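Local atomic coordinates of endoglucanase (PDB entry 2YIK), a protein that probably hydrolyses internal beta-1,4-glucosidic linkages of cellulose. Residues W207-S220 against F254-G268. Sequence-based numbering, arbitrary orientation.
Sequences WFITKEKPGTDIIS and FAEKNPKGVVQGEDG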
loop_
_atom_site.group_PDB
_atom_site.type_symbol
_atom_site.label_atom_id
_atom_site.label_comp_id
_atom_site.label_asym_id
_atom_site.label_seq_id
_atom_site.Cartn_x
_atom_site.Cartn_y
_atom_site.Cartn_z
ATOM N N TRP A 207 -13.889 12.194 5.956
ATOM C CA TRP A 207 -13.072 13.360 5.639
ATOM C C TRP A 207 -12.887 13.399 4.124
ATOM O O TRP A 207 -12.550 12.389 3.491
ATOM C CB TRP A 207 -11.732 13.296 6.391
ATOM C CG TRP A 207 -11.880 12.954 7.875
ATOM C CD1 TRP A 207 -12.223 11.741 8.403
ATOM C CD2 TRP A 207 -11.669 13.829 8.999
ATOM N NE1 TRP A 207 -12.234 11.801 9.777
ATOM C CE2 TRP A 207 -11.898 13.067 10.170
ATOM C CE3 TRP A 207 -11.310 15.175 9.130
ATOM C CZ2 TRP A 207 -11.776 13.611 11.458
ATOM C CZ3 TRP A 207 -11.188 15.717 10.416
ATOM C CH2 TRP A 207 -11.421 14.931 11.559
ATOM N N PHE A 208 -13.123 14.574 3.549
ATOM C CA PHE A 208 -13.074 14.747 2.105
ATOM C C PHE A 208 -12.096 15.788 1.601
ATOM O O PHE A 208 -11.916 16.828 2.228
ATOM C CB PHE A 208 -14.464 15.155 1.581
ATOM C CG PHE A 208 -15.547 14.138 1.827
ATOM C CD1 PHE A 208 -15.974 13.842 3.117
ATOM C CD2 PHE A 208 -16.156 13.485 0.756
ATOM C CE1 PHE A 208 -16.982 12.911 3.339
ATOM C CE2 PHE A 208 -17.165 12.553 0.971
ATOM C CZ PHE A 208 -17.579 12.267 2.262
ATOM N N ILE A 209 -11.469 15.503 0.459
ATOM C CA ILE A 209 -10.576 16.472 -0.168
ATOM C C ILE A 209 -11.469 17.186 -1.177
ATOM O O ILE A 209 -12.264 16.564 -1.887
ATOM C CB ILE A 209 -9.380 15.833 -0.916
ATOM C CG1 ILE A 209 -8.348 15.329 0.089
ATOM C CG2 ILE A 209 -8.700 16.874 -1.812
ATOM C CD1 ILE A 209 -8.214 13.841 0.106
ATOM N N THR A 210 -11.306 18.497 -1.232
ATOM C CA THR A 210 -12.092 19.378 -2.071
ATOM C C THR A 210 -11.118 20.340 -2.763
ATOM O O THR A 210 -9.955 20.420 -2.373
ATOM C CB THR A 210 -13.081 20.112 -1.126
ATOM O OG1 THR A 210 -14.361 19.475 -1.182
ATOM C CG2 THR A 210 -13.174 21.557 -1.433
ATOM N N LYS A 211 -11.573 21.065 -3.781
ATOM C CA LYS A 211 -10.687 22.004 -4.458
ATOM C C LYS A 211 -10.366 23.188 -3.539
ATOM O O LYS A 211 -9.485 23.995 -3.837
ATOM C CB LYS A 211 -11.336 22.528 -5.740
ATOM C CG LYS A 211 -12.385 23.619 -5.517
ATOM C CD LYS A 211 -13.190 23.882 -6.781
ATOM C CE LYS A 211 -12.308 24.354 -7.925
ATOM N NZ LYS A 211 -12.070 25.834 -7.870
ATOM N N GLU A 212 -11.078 23.283 -2.420
ATOM C CA GLU A 212 -10.887 24.386 -1.484
ATOM C C GLU A 212 -9.629 24.309 -0.616
ATOM O O GLU A 212 -9.231 25.305 -0.018
ATOM C CB GLU A 212 -12.148 24.542 -0.628
ATOM C CG GLU A 212 -13.381 24.774 -1.504
ATOM C CD GLU A 212 -14.633 25.142 -0.739
ATOM O OE1 GLU A 212 -14.661 24.987 0.499
ATOM O OE2 GLU A 212 -15.607 25.580 -1.387
ATOM N N LYS A 213 -8.998 23.140 -0.559
ATOM C CA LYS A 213 -7.766 22.974 0.212
ATOM C C LYS A 213 -6.979 21.829 -0.433
ATOM O O LYS A 213 -7.554 20.813 -0.801
ATOM C CB LYS A 213 -8.078 22.657 1.680
ATOM C CG LYS A 213 -6.932 22.985 2.640
ATOM C CD LYS A 213 -7.354 22.836 4.105
ATOM C CE LYS A 213 -6.256 23.309 5.068
ATOM N NZ LYS A 213 -6.604 23.054 6.505
ATOM N N PRO A 214 -5.652 21.987 -0.586
ATOM C CA PRO A 214 -4.816 20.951 -1.203
ATOM C C PRO A 214 -4.864 19.589 -0.523
ATOM O O PRO A 214 -5.003 19.491 0.697
ATOM C CB PRO A 214 -3.409 21.559 -1.159
ATOM C CG PRO A 214 -3.672 23.045 -1.175
ATOM C CD PRO A 214 -4.839 23.159 -0.215
ATOM N N GLY A 215 -4.751 18.547 -1.336
ATOM C CA GLY A 215 -4.751 17.187 -0.838
ATOM C C GLY A 215 -3.992 16.361 -1.851
ATOM O O GLY A 215 -4.224 15.168 -2.003
ATOM N N THR A 216 -3.071 17.032 -2.533
ATOM C CA THR A 216 -2.255 16.449 -3.586
ATOM C C THR A 216 -1.624 15.094 -3.300
ATOM O O THR A 216 -1.644 14.209 -4.154
ATOM C CB THR A 216 -1.149 17.428 -3.982
ATOM O OG1 THR A 216 -1.694 18.752 -3.986
ATOM C CG2 THR A 216 -0.609 17.102 -5.377
ATOM N N ASP A 217 -1.068 14.917 -2.108
ATOM C CA ASP A 217 -0.433 13.648 -1.793
ATOM C C ASP A 217 -1.411 12.472 -1.833
ATOM O O ASP A 217 -1.152 11.481 -2.517
ATOM C CB ASP A 217 0.293 13.726 -0.439
ATOM C CG ASP A 217 -0.637 14.062 0.714
ATOM O OD1 ASP A 217 -1.626 14.796 0.492
ATOM O OD2 ASP A 217 -0.370 13.600 1.849
ATOM N N ILE A 218 -2.534 12.579 -1.128
ATOM C CA ILE A 218 -3.513 11.489 -1.117
ATOM C C ILE A 218 -4.210 11.308 -2.467
ATOM O O ILE A 218 -4.450 10.182 -2.891
ATOM C CB ILE A 218 -4.608 11.686 -0.022
ATOM C CG1 ILE A 218 -4.017 11.481 1.375
ATOM C CG2 ILE A 218 -5.734 10.688 -0.222
ATOM C CD1 ILE A 218 -3.195 12.630 1.836
ATOM N N ILE A 219 -4.540 12.411 -3.136
ATOM C CA ILE A 219 -5.202 12.338 -4.440
ATOM C C ILE A 219 -4.300 11.575 -5.419
ATOM O O ILE A 219 -4.754 10.669 -6.116
ATOM C CB ILE A 219 -5.508 13.758 -5.024
ATOM C CG1 ILE A 219 -6.690 14.420 -4.301
ATOM C CG2 ILE A 219 -5.955 13.634 -6.471
ATOM C CD1 ILE A 219 -6.709 14.192 -2.837
ATOM N N SER A 220 -3.019 11.937 -5.448
ATOM C CA SER A 220 -2.053 11.291 -6.332
ATOM C C SER A 220 -1.792 9.836 -5.952
ATOM O O SER A 220 -1.703 8.974 -6.823
ATOM C CB SER A 220 -0.729 12.059 -6.330
ATOM O OG SER A 220 -0.906 13.365 -6.846
ATOM N N PHE A 254 -7.221 16.456 -11.134
ATOM C CA PHE A 254 -7.645 17.250 -9.994
ATOM C C PHE A 254 -6.381 17.678 -9.235
ATOM O O PHE A 254 -6.247 18.831 -8.838
ATOM C CB PHE A 254 -8.565 16.401 -9.105
ATOM C CG PHE A 254 -8.983 17.068 -7.819
ATOM C CD1 PHE A 254 -8.147 17.032 -6.702
ATOM C CD2 PHE A 254 -10.219 17.706 -7.712
ATOM C CE1 PHE A 254 -8.540 17.607 -5.484
ATOM C CE2 PHE A 254 -10.626 18.287 -6.497
ATOM C CZ PHE A 254 -9.779 18.240 -5.382
ATOM N N ALA A 255 -5.451 16.746 -9.046
ATOM C CA ALA A 255 -4.207 17.057 -8.339
ATOM C C ALA A 255 -3.382 18.062 -9.133
ATOM O O ALA A 255 -2.828 19.006 -8.579
ATOM C CB ALA A 255 -3.387 15.775 -8.098
ATOM N N GLU A 256 -3.313 17.860 -10.443
ATOM C CA GLU A 256 -2.544 18.740 -11.315
ATOM C C GLU A 256 -3.084 20.168 -11.366
ATOM O O GLU A 256 -2.343 21.126 -11.192
ATOM C CB GLU A 256 -2.515 18.173 -12.733
ATOM C CG GLU A 256 -1.673 18.982 -13.694
ATOM C CD GLU A 256 -1.741 18.461 -15.110
ATOM O OE1 GLU A 256 -1.979 17.252 -15.296
ATOM O OE2 GLU A 256 -1.541 19.259 -16.043
ATOM N N LYS A 257 -4.387 20.281 -11.606
ATOM C CA LYS A 257 -5.080 21.559 -11.736
ATOM C C LYS A 257 -5.208 22.431 -10.496
ATOM O O LYS A 257 -5.220 23.657 -10.598
ATOM C CB LYS A 257 -6.481 21.313 -12.293
ATOM C CG LYS A 257 -6.593 21.425 -13.811
ATOM C CD LYS A 257 -5.474 20.696 -14.538
ATOM C CE LYS A 257 -5.584 20.900 -16.057
ATOM N NZ LYS A 257 -6.894 20.389 -16.593
ATOM N N ASN A 258 -5.307 21.813 -9.327
ATOM C CA ASN A 258 -5.484 22.574 -8.097
ATOM C C ASN A 258 -4.196 22.859 -7.319
ATOM O O ASN A 258 -3.176 22.206 -7.529
ATOM C CB ASN A 258 -6.505 21.850 -7.213
ATOM C CG ASN A 258 -7.892 21.784 -7.859
ATOM O OD1 ASN A 258 -8.469 20.707 -8.030
ATOM N ND2 ASN A 258 -8.431 22.948 -8.219
ATOM N N PRO A 259 -4.226 23.870 -6.428
ATOM C CA PRO A 259 -3.044 24.220 -5.629
ATOM C C PRO A 259 -2.445 22.996 -4.935
ATOM O O PRO A 259 -3.160 22.114 -4.462
ATOM C CB PRO A 259 -3.594 25.254 -4.649
ATOM C CG PRO A 259 -4.576 26.000 -5.522
ATOM C CD PRO A 259 -5.309 24.846 -6.207
ATOM N N LYS A 260 -1.121 22.969 -4.874
ATOM C CA LYS A 260 -0.375 21.862 -4.292
ATOM C C LYS A 260 -0.192 21.913 -2.774
ATOM O O LYS A 260 -0.054 22.985 -2.184
ATOM C CB LYS A 260 0.996 21.791 -4.968
ATOM C CG LYS A 260 0.937 21.742 -6.500
ATOM C CD LYS A 260 0.291 20.442 -7.000
ATOM C CE LYS A 260 0.145 20.419 -8.520
ATOM N NZ LYS A 260 -0.832 21.431 -9.010
ATOM N N GLY A 261 -0.186 20.736 -2.152
ATOM C CA GLY A 261 0.000 20.637 -0.717
ATOM C C GLY A 261 -0.374 19.250 -0.230
ATOM O O GLY A 261 -0.898 18.442 -0.996
ATOM N N VAL A 262 -0.104 18.956 1.037
ATOM C CA VAL A 262 -0.461 17.652 1.581
ATOM C C VAL A 262 -1.677 17.811 2.484
ATOM O O VAL A 262 -1.933 18.892 3.007
ATOM C CB VAL A 262 0.706 17.027 2.400
ATOM C CG1 VAL A 262 1.939 16.872 1.513
ATOM C CG2 VAL A 262 1.020 17.887 3.623
ATOM N N VAL A 263 -2.449 16.745 2.646
ATOM C CA VAL A 263 -3.599 16.813 3.530
ATOM C C VAL A 263 -3.022 17.067 4.930
ATOM O O VAL A 263 -2.084 16.389 5.362
ATOM C CB VAL A 263 -4.408 15.500 3.493
ATOM C CG1 VAL A 263 -5.429 15.477 4.622
ATOM C CG2 VAL A 263 -5.127 15.380 2.145
ATOM N N GLN A 264 -3.570 18.065 5.618
ATOM C CA GLN A 264 -3.104 18.450 6.949
ATOM C C GLN A 264 -3.647 17.574 8.068
ATOM O O GLN A 264 -4.725 16.989 7.948
ATOM C CB GLN A 264 -3.466 19.913 7.222
ATOM C CG GLN A 264 -2.833 20.898 6.258
ATOM C CD GLN A 264 -1.319 20.952 6.400
ATOM O OE1 GLN A 264 -0.798 21.340 7.448
ATOM N NE2 GLN A 264 -0.603 20.556 5.345
ATOM N N GLY A 265 -2.890 17.497 9.161
ATOM C CA GLY A 265 -3.292 16.686 10.297
ATOM C C GLY A 265 -4.692 16.967 10.815
ATOM O O GLY A 265 -5.449 16.038 11.103
ATOM N N GLU A 266 -5.045 18.244 10.932
ATOM C CA GLU A 266 -6.364 18.643 11.429
ATOM C C GLU A 266 -7.487 18.247 10.475
ATOM O O GLU A 266 -8.659 18.239 10.852
ATOM C CB GLU A 266 -6.418 20.156 11.625
ATOM C CG GLU A 266 -6.094 20.916 10.347
ATOM C CD GLU A 266 -6.248 22.417 10.493
ATOM O OE1 GLU A 266 -6.581 22.872 11.612
ATOM O OE2 GLU A 266 -6.037 23.141 9.491
ATOM N N ASP A 267 -7.140 17.932 9.233
ATOM C CA ASP A 267 -8.164 17.565 8.270
ATOM C C ASP A 267 -8.265 16.071 8.122
ATOM O O ASP A 267 -8.627 15.533 7.067
ATOM C CB ASP A 267 -7.898 18.239 6.932
ATOM C CG ASP A 267 -7.835 19.757 7.057
ATOM O OD1 ASP A 267 -8.643 20.315 7.829
ATOM O OD2 ASP A 267 -6.995 20.393 6.388
ATOM N N GLY A 268 -7.916 15.401 9.221
ATOM C CA GLY A 268 -8.020 13.945 9.277
ATOM C C GLY A 268 -6.918 13.025 9.753
ATOM O O GLY A 268 -7.201 12.244 10.702
HETATM O O HOH W 1 -3.934 20.773 2.675
HETATM O O HOH W 2 -3.364 19.655 -6.102
HETATM O O HOH W 3 -1.766 13.632 4.329
#
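Val263 packs its CG2 methyl against Ile218 CD1 at 3.4 Å, closer than two methyl groups normally sit, while the same methyl lies 3.5 Å from Gly215 CA and also meets Ile209. Further along this apolar seam, with CG anti to the backbone N (chi1 175°), the Phe254 ring reaches across to the backbone of Thr210 and Lys211, which it meets at its edge, with Ile209 CG2 and Ile219 CG1 also touching the ring. Ala255 CB touches both Ile219 CG2 and Ser220 OG. The arrangement illustrates how neighbouring helices of the family 9 (alpha/alpha)6 barrel are tied together: the loop leaving helix 238-257 runs past the start of helix 216-233, where Gly215 is the N-cap residue. First-turn side chains receive its amides, Gly261 N reaching Thr216 OG1 (3.1 Å) and Val263 N reaching Asp217 OD1 (3.0 Å), the latter on the syn side but 31° out of the carboxylate plane. Asp217 OD2 turns instead to Ser275 and a water shared with Val263 O. Toward solvent the packing gives way to charge. There the extended chain of Lys213 carries NZ to the syn lone pair of Asp267 OD2 (2.7 Å), and Glu266 OE2 joins the same ammonium at 3.0 Å.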